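Side-chain contacts in tail spike protein (Acinetobacter phage vB_AbaP_AS12, PDB 6EU4), which forms a trimeric phage tailspike that probably recognises, and may degrade, surface polysaccharide of its Acinetobacter host: residues Ala407-Glu410 with Val414-Val417; Ser533-Leu538 with Gln558-Trp563. One frame throughout, in Å; residues are numbered along the deposited sequence.

Interaction 1: residues Ala407-Glu410 with Val414-Val417; sequences AYVE and VFEV
Ala-407 and Val-409 face Phe-415 across the interior of a beta-helix, where the chain turns a corner from strand 405-409 to strand 414-417. The two strands are not paired with each other: their axes come no closer than 7.8 Å, and side chains fill most of the gap. The CH-pi contact is made by Ala-407, whose CB sits over one face of the Phe-415 ring, 3.8 Å from its centroid and shifted toward the rim, so that CE2 is the ring atom it meets most closely, at 3.4 Å. Phe-415 CG lies anti to the backbone N (chi1 180°), which swings the ring along the inside of the corner to beneath this methyl. Aliphatic packing supplies the rest. Val-409 crosses Phe-415 at about a right angle and rests on the root of the side chain, its CG2 lying 3.5 Å from Phe-415 CB, while its CG1 reaches the same CB at 4.0 Å. Phe-373, Val-375, Val-381 and Leu-383, on strands 371-376 and 380-384, add further apolar surface next to these residues. Flanking Phe-415 in sequence, Val-414 packs on Glu-420 and Glu-416 on Pro-419 of the second subunit. The contact is almost wholly carbon on carbon, with its four touching residues all buried, and depends on shape and exclusion of water, while the backbones bond to other strands of the beta-helix.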
loop_
_atom_site.group_PDB
_atom_site.type_symbol
_atom_site.label_atom_id
_atom_site.label_comp_id
_atom_site.label_asym_id
_atom_site.label_seq_id
_atom_site.Cartn_x
_atom_site.Cartn_y
_atom_site.Cartn_z
ATOM N N ALA A 407 -1.944 14.596 18.846
ATOM C CA ALA A 407 -0.600 14.648 18.296
ATOM C C ALA A 407 0.178 15.830 18.839
ATOM O O ALA A 407 -0.383 16.888 19.133
ATOM C CB ALA A 407 -0.624 14.738 16.776
ATOM N N TYR A 408 1.485 15.613 18.971
ATOM C CA TYR A 408 2.477 16.635 19.233
ATOM C C TYR A 408 3.497 16.552 18.119
ATOM O O TYR A 408 4.022 15.467 17.842
ATOM C CB TYR A 408 3.165 16.427 20.573
ATOM C CG TYR A 408 4.227 17.459 20.850
ATOM C CD1 TYR A 408 3.895 18.794 20.992
ATOM C CD2 TYR A 408 5.556 17.097 20.971
ATOM C CE1 TYR A 408 4.839 19.739 21.249
ATOM C CE2 TYR A 408 6.520 18.059 21.243
ATOM C CZ TYR A 408 6.147 19.366 21.388
ATOM O OH TYR A 408 7.088 20.344 21.634
ATOM N N VAL A 409 3.751 17.682 17.470
ATOM C CA VAL A 409 4.556 17.732 16.260
ATOM C C VAL A 409 5.622 18.799 16.452
ATOM O O VAL A 409 5.294 19.973 16.653
ATOM C CB VAL A 409 3.701 18.038 15.013
ATOM C CG1 VAL A 409 4.491 17.749 13.752
ATOM C CG2 VAL A 409 2.395 17.238 15.021
ATOM N N GLU A 410 6.895 18.409 16.368
ATOM C CA GLU A 410 7.976 19.343 16.668
ATOM C C GLU A 410 9.226 19.049 15.848
ATOM O O GLU A 410 9.339 18.029 15.158
ATOM C CB GLU A 410 8.317 19.318 18.170
ATOM C CG GLU A 410 9.112 18.108 18.623
ATOM C CD GLU A 410 10.623 18.295 18.511
ATOM O OE1 GLU A 410 11.277 17.484 17.819
ATOM O OE2 GLU A 410 11.165 19.265 19.089
ATOM N N VAL A 414 6.484 16.798 10.214
ATOM C CA VAL A 414 5.214 17.056 9.543
ATOM C C VAL A 414 4.258 15.928 9.897
ATOM O O VAL A 414 4.655 14.758 9.967
ATOM C CB VAL A 414 5.384 17.214 8.021
ATOM C CG1 VAL A 414 5.952 15.967 7.393
ATOM C CG2 VAL A 414 4.058 17.599 7.380
ATOM N N PHE A 415 3.005 16.298 10.159
ATOM C CA PHE A 415 1.936 15.387 10.545
ATOM C C PHE A 415 0.743 15.669 9.645
ATOM O O PHE A 415 0.315 16.822 9.530
ATOM C CB PHE A 415 1.558 15.597 12.019
ATOM C CG PHE A 415 0.455 14.703 12.523
ATOM C CD1 PHE A 415 0.600 13.319 12.535
ATOM C CD2 PHE A 415 -0.711 15.251 13.036
ATOM C CE1 PHE A 415 -0.403 12.499 13.047
ATOM C CE2 PHE A 415 -1.715 14.436 13.537
ATOM C CZ PHE A 415 -1.567 13.061 13.536
ATOM N N GLU A 416 0.205 14.627 9.019
ATOM C CA GLU A 416 -0.865 14.761 8.036
ATOM C C GLU A 416 -2.014 13.842 8.431
ATOM O O GLU A 416 -1.791 12.671 8.740
ATOM C CB GLU A 416 -0.357 14.428 6.619
ATOM C CG GLU A 416 0.768 15.365 6.144
ATOM C CD GLU A 416 1.585 14.836 4.943
ATOM O OE1 GLU A 416 1.750 13.613 4.781
ATOM O OE2 GLU A 416 2.086 15.660 4.167
ATOM N N VAL A 417 -3.235 14.379 8.440
ATOM C CA VAL A 417 -4.448 13.615 8.743
ATOM C C VAL A 417 -5.437 13.815 7.611
ATOM O O VAL A 417 -5.903 14.938 7.385
ATOM C CB VAL A 417 -5.093 14.027 10.080
ATOM C CG1 VAL A 417 -6.347 13.167 10.368
ATOM C CG2 VAL A 417 -4.116 13.916 11.236
#

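Interaction 2: residues Ser533-Leu538 with Gln558-Trp563; sequences SYNAQL and QAYASW
In the mostly antiparallel beta-domain that follows the beta-helix, the loop between strands 547-554 and 564-565 lays Tyr-560 and Trp-563 against Asn-535 and Gln-537 on strand 535-542. Tyr-560 reaches in with its phenol end. Its OH comes 3.4 Å from Asn-535 CB and lies over a face of the Gln-537 amide, 3.5 Å from its CD. The Gln-537 amide and the Tyr-560 ring planes are only 27° apart, although the two side chains cross at about a right angle. Gln-537 NE2 is also 3.5 Å from Tyr-560 OH, but the angle is too poor for a hydrogen bond. On its other flank Gln-537 meets the six-membered ring of Trp-563: OE1 lies 3.6 Å from CZ2, and CB 3.8 Å from CH2. These two side chains cross obliquely, with the amide and indole planes 23° apart. Strand 535-542 runs between strands 520-526 and 547-554, and within its segment Asn-535 OD1 takes a 2.7 Å hydrogen bond from Ser-533 OG. Gln-537, extended beyond CG (chi2 179°), carries its amide to where OE1 accepts from Arg-552 NH2 and NE2 bonds to Ile-487 O and Gln-524 OE1, three bonds that set its rotation, while Asn-535 OD1 also accepts from Arg-491 NE and its ND2 bonds to Trp-525 O. Arg-491 and Arg-552 make cation-pi contacts with the Tyr-560 ring, and Trp-563 NE1 is bonded to Gly-512 O. Ala-536 and Leu-538, directed away from the loop, pack on Phe-540 of the second subunit and Trp-525 of the third, respectively.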
loop_
_atom_site.group_PDB
_atom_site.type_symbol
_atom_site.label_atom_id
_atom_site.label_comp_id
_atom_site.label_asym_id
_atom_site.label_seq_id
_atom_site.Cartn_x
_atom_site.Cartn_y
_atom_site.Cartn_z
ATOM N N SER A 533 -1.556 41.150 13.316
ATOM C CA SER A 533 -1.739 41.083 11.869
ATOM C C SER A 533 -2.141 42.452 11.322
ATOM O O SER A 533 -2.742 43.269 12.024
ATOM C CB SER A 533 -2.800 40.046 11.476
ATOM O OG SER A 533 -4.024 40.245 12.173
ATOM N N TYR A 534 -1.776 42.684 10.066
ATOM C CA TYR A 534 -2.406 43.709 9.244
ATOM C C TYR A 534 -3.732 43.174 8.737
ATOM O O TYR A 534 -3.831 42.000 8.364
ATOM C CB TYR A 534 -1.533 44.066 8.039
ATOM C CG TYR A 534 -0.231 44.691 8.396
ATOM C CD1 TYR A 534 -0.141 46.056 8.601
ATOM C CD2 TYR A 534 0.930 43.925 8.523
ATOM C CE1 TYR A 534 1.064 46.646 8.942
ATOM C CE2 TYR A 534 2.124 44.515 8.864
ATOM C CZ TYR A 534 2.179 45.874 9.067
ATOM O OH TYR A 534 3.346 46.496 9.405
ATOM N N ASN A 535 -4.744 44.036 8.693
ATOM C CA ASN A 535 -6.051 43.613 8.204
ATOM C C ASN A 535 -6.738 44.723 7.427
ATOM O O ASN A 535 -6.448 45.913 7.581
ATOM C CB ASN A 535 -6.976 43.169 9.345
ATOM C CG ASN A 535 -6.491 41.907 10.031
ATOM O OD1 ASN A 535 -5.784 41.967 11.036
ATOM N ND2 ASN A 535 -6.857 40.766 9.485
ATOM N N ALA A 536 -7.675 44.296 6.592
ATOM C CA ALA A 536 -8.623 45.189 5.937
ATOM C C ALA A 536 -9.928 44.431 5.771
ATOM O O ALA A 536 -9.936 43.199 5.694
ATOM C CB ALA A 536 -8.098 45.654 4.579
ATOM N N GLN A 537 -11.033 45.168 5.707
ATOM C CA GLN A 537 -12.326 44.554 5.467
ATOM C C GLN A 537 -13.132 45.415 4.509
ATOM O O GLN A 537 -13.098 46.647 4.581
ATOM C CB GLN A 537 -13.118 44.338 6.764
ATOM C CG GLN A 537 -12.492 43.322 7.724
ATOM C CD GLN A 537 -13.299 43.165 9.009
ATOM O OE1 GLN A 537 -13.942 44.098 9.466
ATOM N NE2 GLN A 537 -13.292 41.960 9.571
ATOM N N LEU A 538 -13.810 44.739 3.583
ATOM C CA LEU A 538 -14.830 45.309 2.715
ATOM C C LEU A 538 -16.167 44.702 3.126
ATOM O O LEU A 538 -16.332 43.477 3.068
ATOM C CB LEU A 538 -14.529 44.987 1.252
ATOM C CG LEU A 538 -15.639 45.226 0.222
ATOM C CD1 LEU A 538 -16.138 46.656 0.230
ATOM C CD2 LEU A 538 -15.141 44.820 -1.168
ATOM N N GLN A 558 -2.477 47.394 16.247
ATOM C CA GLN A 558 -3.414 48.473 16.523
ATOM C C GLN A 558 -4.838 47.980 16.333
ATOM O O GLN A 558 -5.098 47.052 15.567
ATOM C CB GLN A 558 -3.186 49.679 15.595
ATOM C CG GLN A 558 -1.798 50.263 15.644
ATOM C CD GLN A 558 -1.511 51.037 16.940
ATOM O OE1 GLN A 558 -2.416 51.382 17.699
ATOM N NE2 GLN A 558 -0.241 51.313 17.179
ATOM N N ALA A 559 -5.769 48.656 17.004
ATOM C CA ALA A 559 -7.183 48.398 16.776
ATOM C C ALA A 559 -7.587 48.855 15.374
ATOM O O ALA A 559 -6.935 49.702 14.751
ATOM C CB ALA A 559 -8.033 49.119 17.818
ATOM N N TYR A 560 -8.697 48.298 14.886
ATOM C CA TYR A 560 -9.250 48.723 13.608
ATOM C C TYR A 560 -9.520 50.221 13.610
ATOM O O TYR A 560 -9.987 50.799 14.603
ATOM C CB TYR A 560 -10.553 47.989 13.306
ATOM C CG TYR A 560 -10.420 46.653 12.586
ATOM C CD1 TYR A 560 -10.062 46.595 11.244
ATOM C CD2 TYR A 560 -10.681 45.461 13.245
ATOM C CE1 TYR A 560 -9.975 45.369 10.571
ATOM C CE2 TYR A 560 -10.596 44.233 12.583
ATOM C CZ TYR A 560 -10.241 44.191 11.260
ATOM O OH TYR A 560 -10.147 42.970 10.626
ATOM N N ALA A 561 -9.237 50.842 12.476
ATOM C CA ALA A 561 -9.646 52.210 12.219
ATOM C C ALA A 561 -11.143 52.266 11.901
ATOM O O ALA A 561 -11.800 51.243 11.667
ATOM C CB ALA A 561 -8.839 52.789 11.067
ATOM N N SER A 562 -11.684 53.488 11.911
ATOM C CA SER A 562 -13.111 53.691 11.671
ATOM C C SER A 562 -13.530 53.191 10.291
ATOM O O SER A 562 -12.770 53.246 9.318
ATOM C CB SER A 562 -13.467 55.172 11.798
ATOM O OG SER A 562 -13.125 55.674 13.080
ATOM N N TRP A 563 -14.771 52.717 10.207
ATOM C CA TRP A 563 -15.347 52.327 8.924
ATOM C C TRP A 563 -15.529 53.539 8.008
ATOM O O TRP A 563 -15.890 54.633 8.458
ATOM C CB TRP A 563 -16.707 51.675 9.137
ATOM C CG TRP A 563 -16.713 50.251 9.580
ATOM C CD1 TRP A 563 -17.038 49.783 10.824
ATOM C CD2 TRP A 563 -16.438 49.102 8.779
ATOM N NE1 TRP A 563 -16.976 48.418 10.842
ATOM C CE2 TRP A 563 -16.610 47.969 9.603
ATOM C CE3 TRP A 563 -16.059 48.918 7.451
ATOM C CZ2 TRP A 563 -16.422 46.672 9.141
ATOM C CZ3 TRP A 563 -15.870 47.628 6.983
ATOM C CH2 TRP A 563 -16.051 46.512 7.842
#

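Interactions 1 and 2 belong to separate parts of an elongated chain and follow one another in sequence. Their centres are 33 Å apart and their nearest atoms about 22 Å, so neither touches the other. Interaction 1 lies about 14 Å from the centre of the chain, inside the beta-helix; interaction 2, at about 47 Å, belongs to the beta-domain that follows the beta-helix. The first is almost wholly apolar, whereas the second sets aromatic rings against amides whose polar atoms are bonded to surrounding residues. Both regions touch the second subunit, and the strand of interaction 2 also reaches the third, placing each within the trimeric spike.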